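Local structure of nicotinate-nucleotide diphosphorylase (Carboxylating) (Streptococcus pyogenes GA06023, 5HUO) at residues G81-V84 with F85-V88. The protein catalyses the conversion of quinolinate and phosphoribosyl diphosphate to nicotinate mononucleotide, carbon dioxide and diphosphate, a step of NAD biosynthesis. Numbering follows the deposited sequence.
Sequences GLTV and FQRV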
ATOM      1  N   GLY A  81     -16.680  11.485  17.647  1.00 87.88           N
ATOM      2  CA  GLY A  81     -15.608  11.653  16.659  1.00 88.00           C
ATOM      3  C   GLY A  81     -14.749  12.897  16.812  1.00 88.37           C
ATOM      4  O   GLY A  81     -14.072  13.306  15.907  1.00 88.58           O
ATOM      5  N   LEU A  82     -14.751  13.473  17.970  1.00 88.57           N
ATOM      6  CA  LEU A  82     -13.984  14.717  18.216  1.00 89.04           C
ATOM      7  C   LEU A  82     -12.452  14.543  18.015  1.00 89.57           C
ATOM      8  O   LEU A  82     -11.830  15.379  17.422  1.00 89.94           O
ATOM      9  CB  LEU A  82     -14.224  15.211  19.631  1.00 89.32           C
ATOM     10  CG  LEU A  82     -13.625  16.590  19.925  1.00 89.88           C
ATOM     11  CD1 LEU A  82     -14.375  17.672  19.143  1.00 89.74           C
ATOM     12  CD2 LEU A  82     -13.702  16.910  21.404  1.00 90.34           C
ATOM     13  N   THR A  83     -11.882  13.440  18.501  1.00 89.72           N
ATOM     14  CA  THR A  83     -10.464  13.246  18.355  1.00 90.37           C
ATOM     15  C   THR A  83     -10.170  12.833  16.918  1.00 90.35           C
ATOM     16  O   THR A  83      -9.033  13.054  16.436  1.00 91.03           O
ATOM     17  CB  THR A  83      -9.830  12.246  19.336  1.00 90.75           C
ATOM     18  OG1 THR A  83     -10.235  10.963  19.002  1.00 90.39           O
ATOM     19  CG2 THR A  83     -10.235  12.490  20.711  1.00 90.85           C
ATOM     20  N   VAL A  84     -11.154  12.248  16.242  1.00 89.74           N
ATOM     21  CA  VAL A  84     -10.983  11.965  14.819  1.00 89.82           C
ATOM     22  C   VAL A  84     -10.883  13.252  14.010  1.00 90.06           C
ATOM     23  O   VAL A  84     -10.009  13.468  13.208  1.00 90.69           O
ATOM     24  CB  VAL A  84     -12.149  11.190  14.251  1.00 89.20           C
ATOM     25  CG1 VAL A  84     -11.956  10.963  12.783  1.00 89.43           C
ATOM     26  CG2 VAL A  84     -12.266   9.852  14.911  1.00 89.08           C
ATOM     27  N   PHE A  85     -11.823  14.130  14.302  1.00 89.67           N
ATOM     28  CA  PHE A  85     -11.841  15.526  13.769  1.00 89.96           C
ATOM     29  C   PHE A  85     -10.488  16.213  13.938  1.00 90.83           C
ATOM     30  O   PHE A  85      -9.910  16.721  12.990  1.00 91.42           O
ATOM     31  CB  PHE A  85     -12.920  16.349  14.482  1.00 89.59           C
ATOM     32  CG  PHE A  85     -12.881  17.802  14.166  1.00 90.00           C
ATOM     33  CD1 PHE A  85     -13.576  18.303  13.096  1.00 89.95           C
ATOM     34  CD2 PHE A  85     -12.169  18.672  14.955  1.00 90.55           C
ATOM     35  CE1 PHE A  85     -13.524  19.660  12.804  1.00 90.45           C
ATOM     36  CE2 PHE A  85     -12.157  20.022  14.709  1.00 91.02           C
ATOM     37  CZ  PHE A  85     -12.815  20.526  13.626  1.00 90.98           C
ATOM     38  N   GLN A  86      -9.986  16.134  15.149  1.00 91.02           N
ATOM     39  CA  GLN A  86      -8.703  16.758  15.472  1.00 91.95           C
ATOM     40  C   GLN A  86      -7.541  16.177  14.653  1.00 92.68           C
ATOM     41  O   GLN A  86      -6.629  16.884  14.224  1.00 93.59           O
ATOM     42  CB  GLN A  86      -8.383  16.627  16.975  1.00 92.13           C
ATOM     43  CG  GLN A  86      -9.323  17.445  17.816  1.00 91.80           C
ATOM     44  CD  GLN A  86      -9.011  17.415  19.291  1.00 92.17           C
ATOM     45  OE1 GLN A  86      -9.803  16.896  20.082  1.00 91.71           O
ATOM     46  NE2 GLN A  86      -7.873  17.944  19.679  1.00 93.11           N
ATOM     47  N   ARG A  87      -7.573  14.859  14.516  1.00 92.38           N
ATOM     48  CA  ARG A  87      -6.444  14.115  13.918  1.00 93.19           C
ATOM     49  C   ARG A  87      -6.263  14.452  12.451  1.00 93.64           C
ATOM     50  O   ARG A  87      -5.176  14.471  11.943  1.00 94.70           O
ATOM     51  CB  ARG A  87      -6.640  12.604  14.127  1.00 92.79           C
ATOM     52  CG  ARG A  87      -5.464  11.780  13.661  1.00 93.72           C
ATOM     53  CD  ARG A  87      -4.192  12.115  14.392  1.00 94.78           C
ATOM     54  NE  ARG A  87      -3.112  11.251  13.996  1.00 95.78           N
ATOM     55  CZ  ARG A  87      -1.817  11.558  14.054  1.00 97.10           C
ATOM     56  NH1 ARG A  87      -0.906  10.722  13.607  1.00 98.10           N
ATOM     57  NH2 ARG A  87      -1.395  12.679  14.536  1.00 97.59           N
ATOM     58  N   VAL A  88      -7.343  14.780  11.796  1.00 93.01           N
ATOM     59  CA  VAL A  88      -7.267  15.196  10.390  1.00 93.53           C
ATOM     60  C   VAL A  88      -6.313  16.385  10.248  1.00 94.63           C
ATOM     61  O   VAL A  88      -5.479  16.421   9.332  1.00 95.69           O
ATOM     62  CB  VAL A  88      -8.629  15.581   9.817  1.00 92.78           C
ATOM     63  CG1 VAL A  88      -8.489  16.138   8.418  1.00 93.51           C
ATOM     64  CG2 VAL A  88      -9.556  14.394   9.783  1.00 91.92           C
TER
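Q86 lies back along the first turn of helix 82-92 and meets L82, four residues earlier. Its CG sits beside its backbone N (chi1 -68°), and the extended chain passes the L82 carbonyl and sets OE1 3.8 Å from L82 CG. The side chains slant past each other, amide oxygen against aliphatic carbon in van der Waals contact. L82 also reaches V115 and L116 of strand 114-119, where Q86 touches L116. The L82 carbonyl oxygen accepts Q86 N at 3.0 Å and lies at the edge of the F85 ring, near its plane, with F85 CB 3.3 Å away. F85 turns its CG anti to N (chi1 171°), which carries the ring out from the helix to I118 and A132; F89, one turn on, meets it edge-to-face.

G81 is the N-cap residue: its O receives F85 N at 2.9 Å in a nearly straight bond, while D105 takes the amides of G81 and L82. The helical i to i+4 bonds continue from R87 N to T83 O (3.0 Å) and from V88 N to V84 O (3.3 Å). V88 CG2 rests 3.6 Å from V84 O, and both valines face helix 122-153. On the partly exposed side T83 OG1 is hydrogen-bonded to D32, and R87 starts toward the turn, CB 3.4 Å from T83 O, then bends to carry its guanidinium to a salt bridge with D39. The turn is thus amphipathic: L82, V84, F85 and V88 pack inward, while D105, taking amides without a helical carbonyl, probably complements the positive end of the helix dipole.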